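Local coordinates for protein beta-N-acetylhexosaminidase (Thermotoga neapolitana, PDB 5BZA) that probably removes terminal non-reducing N-acetyl-D-hexosamine residues from N-acetyl-beta-D-hexosaminides by hydrolysis, as a glycoside hydrolase of family 3, at residues K7-G12 with R279-Y284. Sequence-based numbering, arbitrary orientation.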
ATOM      1  N   LYS B   7     -18.642 -16.693  18.367  1.00 16.71           N
ATOM      2  CA  LYS B   7     -18.014 -15.504  18.925  1.00 18.10           C
ATOM      3  C   LYS B   7     -16.760 -15.841  19.737  1.00 16.28           C
ATOM      4  O   LYS B   7     -15.907 -14.993  19.960  1.00 13.69           O
ATOM      5  CB  LYS B   7     -19.034 -14.717  19.738  1.00 17.74           C
ATOM      6  CG  LYS B   7     -20.079 -14.132  18.778  1.00 25.63           C
ATOM      7  CD  LYS B   7     -21.080 -13.193  19.393  1.00 29.14           C
ATOM      8  CE  LYS B   7     -22.022 -12.716  18.293  1.00 30.36           C
ATOM      9  NZ  LYS B   7     -23.090 -11.803  18.778  1.00 35.90           N
ATOM     10  N   LEU B   8     -16.607 -17.093  20.124  1.00 16.25           N
ATOM     11  CA  LEU B   8     -15.432 -17.434  20.903  1.00 15.73           C
ATOM     12  C   LEU B   8     -14.284 -17.889  20.005  1.00 13.72           C
ATOM     13  O   LEU B   8     -13.305 -18.465  20.489  1.00 12.16           O
ATOM     14  CB  LEU B   8     -15.757 -18.529  21.937  1.00 16.04           C
ATOM     15  CG  LEU B   8     -16.219 -18.037  23.318  1.00 17.73           C
ATOM     16  CD1 LEU B   8     -17.443 -17.164  23.182  1.00 19.28           C
ATOM     17  CD2 LEU B   8     -16.455 -19.187  24.327  1.00 17.46           C
ATOM     18  N   PHE B   9     -14.376 -17.600  18.709  1.00 14.48           N
ATOM     19  CA  PHE B   9     -13.319 -18.020  17.789  1.00 13.51           C
ATOM     20  C   PHE B   9     -12.814 -16.915  16.887  1.00 12.40           C
ATOM     21  O   PHE B   9     -13.594 -16.109  16.378  1.00 14.24           O
ATOM     22  CB  PHE B   9     -13.788 -19.190  16.932  1.00 12.92           C
ATOM     23  CG  PHE B   9     -13.973 -20.437  17.737  1.00 16.66           C
ATOM     24  CD1 PHE B   9     -12.869 -21.187  18.122  1.00 15.36           C
ATOM     25  CD2 PHE B   9     -15.245 -20.846  18.136  1.00 16.79           C
ATOM     26  CE1 PHE B   9     -13.033 -22.311  18.877  1.00 17.34           C
ATOM     27  CE2 PHE B   9     -15.413 -21.992  18.891  1.00 17.76           C
ATOM     28  CZ  PHE B   9     -14.312 -22.722  19.263  1.00 20.53           C
ATOM     29  N   PHE B  10     -11.499 -16.933  16.693  1.00 10.61           N
ATOM     30  CA  PHE B  10     -10.789 -16.002  15.859  1.00  8.56           C
ATOM     31  C   PHE B  10     -10.023 -16.865  14.871  1.00 11.27           C
ATOM     32  O   PHE B  10      -9.145 -17.618  15.290  1.00 10.43           O
ATOM     33  CB  PHE B  10      -9.819 -15.130  16.674  1.00  9.36           C
ATOM     34  CG  PHE B  10      -9.683 -13.719  16.129  1.00  7.96           C
ATOM     35  CD1 PHE B  10      -9.201 -13.506  14.819  1.00  7.04           C
ATOM     36  CD2 PHE B  10     -10.005 -12.611  16.923  1.00 11.01           C
ATOM     37  CE1 PHE B  10      -9.055 -12.206  14.303  1.00  8.93           C
ATOM     38  CE2 PHE B  10      -9.873 -11.298  16.402  1.00  7.57           C
ATOM     39  CZ  PHE B  10      -9.396 -11.103  15.087  1.00  6.95           C
ATOM     40  N   CYS B  11     -10.343 -16.790  13.577  1.00 11.03           N
ATOM     41  CA  CYS B  11      -9.720 -17.722  12.597  1.00 11.33           C
ATOM     42  C   CYS B  11      -8.817 -17.086  11.550  1.00  8.57           C
ATOM     43  O   CYS B  11      -9.182 -16.097  10.921  1.00 12.19           O
ATOM     44  CB  CYS B  11     -10.782 -18.535  11.822  1.00  8.76           C
ATOM     45  SG  CYS B  11     -12.017 -19.468  12.811  1.00 12.29           S
ATOM     46  N   GLY B  12      -7.681 -17.716  11.319  1.00  9.86           N
ATOM     47  CA  GLY B  12      -6.733 -17.318  10.302  1.00  9.39           C
ATOM     48  C   GLY B  12      -7.133 -17.902   8.946  1.00 12.57           C
ATOM     49  O   GLY B  12      -7.642 -19.044   8.861  1.00  9.29           O
ATOM     50  N   ARG B 279      -9.912 -24.015   8.636  1.00 11.21           N
ATOM     51  CA  ARG B 279     -10.301 -25.394   8.470  1.00 14.45           C
ATOM     52  C   ARG B 279     -10.311 -26.145   9.820  1.00 17.31           C
ATOM     53  O   ARG B 279     -10.974 -27.161   9.931  1.00 15.15           O
ATOM     54  CB  ARG B 279      -9.405 -26.097   7.441  1.00 17.52           C
ATOM     55  CG  ARG B 279      -9.503 -25.496   6.020  1.00 18.05           C
ATOM     56  CD  ARG B 279      -8.535 -26.159   5.035  1.00 22.41           C
ATOM     57  NE  ARG B 279      -8.780 -25.724   3.651  1.00 26.67           N
ATOM     58  CZ  ARG B 279      -8.017 -24.870   2.963  1.00 25.38           C
ATOM     59  NH1 ARG B 279      -6.872 -24.418   3.498  1.00 23.78           N
ATOM     60  NH2 ARG B 279      -8.371 -24.520   1.708  1.00 22.43           N
ATOM     61  N   ASP B 280      -9.595 -25.662  10.839  1.00 13.44           N
ATOM     62  CA  ASP B 280      -9.686 -26.289  12.173  1.00 15.57           C
ATOM     63  C   ASP B 280     -10.923 -25.884  12.954  1.00 16.70           C
ATOM     64  O   ASP B 280     -11.150 -26.407  14.043  1.00 17.15           O
ATOM     65  CB  ASP B 280      -8.473 -25.949  13.034  1.00 14.56           C
ATOM     66  CG  ASP B 280      -7.235 -26.572  12.524  1.00 13.54           C
ATOM     67  OD1 ASP B 280      -7.304 -27.724  12.042  1.00 15.49           O
ATOM     68  OD2 ASP B 280      -6.197 -25.902  12.554  1.00 12.81           O
ATOM     69  N   LEU B 281     -11.690 -24.926  12.442  1.00 15.79           N
ATOM     70  CA  LEU B 281     -12.783 -24.402  13.255  1.00 15.22           C
ATOM     71  C   LEU B 281     -13.798 -25.482  13.684  1.00 17.83           C
ATOM     72  O   LEU B 281     -14.176 -25.516  14.844  1.00 16.04           O
ATOM     73  CB  LEU B 281     -13.496 -23.266  12.529  1.00 12.37           C
ATOM     74  CG  LEU B 281     -14.663 -22.637  13.294  1.00 14.44           C
ATOM     75  CD1 LEU B 281     -14.225 -22.224  14.687  1.00 11.59           C
ATOM     76  CD2 LEU B 281     -15.190 -21.428  12.538  1.00 17.10           C
ATOM     77  N   PRO B 282     -14.221 -26.377  12.767  1.00 19.28           N
ATOM     78  CA  PRO B 282     -15.197 -27.365  13.248  1.00 20.22           C
ATOM     79  C   PRO B 282     -14.703 -28.236  14.444  1.00 19.63           C
ATOM     80  O   PRO B 282     -15.430 -28.325  15.441  1.00 18.07           O
ATOM     81  CB  PRO B 282     -15.465 -28.219  12.005  1.00 21.25           C
ATOM     82  CG  PRO B 282     -15.209 -27.301  10.865  1.00 19.70           C
ATOM     83  CD  PRO B 282     -14.032 -26.464  11.304  1.00 19.66           C
ATOM     84  N   VAL B 283     -13.528 -28.853  14.362  1.00 17.14           N
ATOM     85  CA  VAL B 283     -13.038 -29.647  15.502  1.00 19.95           C
ATOM     86  C   VAL B 283     -13.111 -28.853  16.802  1.00 19.95           C
ATOM     87  O   VAL B 283     -13.898 -29.187  17.702  1.00 21.41           O
ATOM     88  CB  VAL B 283     -11.619 -30.145  15.308  1.00 18.56           C
ATOM     89  CG1 VAL B 283     -11.207 -30.897  16.521  1.00 21.57           C
ATOM     90  CG2 VAL B 283     -11.585 -31.059  14.103  1.00 15.53           C
ATOM     91  N   TYR B 284     -12.340 -27.773  16.878  1.00 17.96           N
ATOM     92  CA  TYR B 284     -12.373 -26.930  18.057  1.00 14.84           C
ATOM     93  C   TYR B 284     -13.785 -26.542  18.427  1.00 19.27           C
ATOM     94  O   TYR B 284     -14.171 -26.640  19.598  1.00 19.51           O
ATOM     95  CB  TYR B 284     -11.523 -25.703  17.838  1.00 16.82           C
ATOM     96  CG  TYR B 284     -10.068 -26.014  17.889  1.00 13.95           C
ATOM     97  CD1 TYR B 284      -9.442 -26.595  16.803  1.00 12.64           C
ATOM     98  CD2 TYR B 284      -9.314 -25.744  19.030  1.00 15.85           C
ATOM     99  CE1 TYR B 284      -8.096 -26.889  16.822  1.00 13.66           C
ATOM    100  CE2 TYR B 284      -7.962 -26.020  19.061  1.00 16.45           C
ATOM    101  CZ  TYR B 284      -7.360 -26.604  17.951  1.00 18.40           C
ATOM    102  OH  TYR B 284      -6.017 -26.911  17.955  1.00 17.55           O
TER
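Leu281 is the first residue of 279-284 to touch 7-12: its CD1 reaches chiefly the Phe9 ring, with Cys11 SG at its margin, while its CD2 packs on Cys11 SG. Leu281 CD1 lies over one face of the Phe9 ring, 3.9 Å from the centroid and 24° off the ring normal, a CH-pi contact. It is displaced toward the CG side of the ring, since the shortest approach, Leu281 CD1 to Phe9 CG, is 3.5 Å. The other branch, Leu281 CD2, packs against Cys11 SG at 3.7 Å. In Leu281, chi1 of -180° extends CG away from the nitrogen, and chi2 of 52° then sets the two methyls toward Phe9 and Cys11. Three residues on, about one helical turn, Tyr284 CB meets the same ring, 3.9 Å from Phe9 CE1, while the phenol turns off toward Met247 and Glu248. A smaller side chain at Phe9, such as an alanine, would probably leave Leu281 CD1 without its aromatic face and open a gap beside Tyr284 CB. No hydrogen bond crosses between the segments, so apolar packing of four buried residues makes the contact. Phe9 and Cys11 both point at the helix, in keeping with side-chain alternation along a strand, whereas Phe10 points away and meets the ring of Phe112. This is helix-on-strand packing in the TIM-barrel-type N-terminal domain of family 3. Strand 9-13 runs parallel between strands 31-34 and 273-275; backbone hydrogen bonds pair Phe9 and Cys11 with Gly31, and Phe10 with Ile273 and Leu275. Helix 281-293 follows strand 273-275, and Leu281 also touches Leu275 of that strand and Val23 and Tyr27 of helix 18-27.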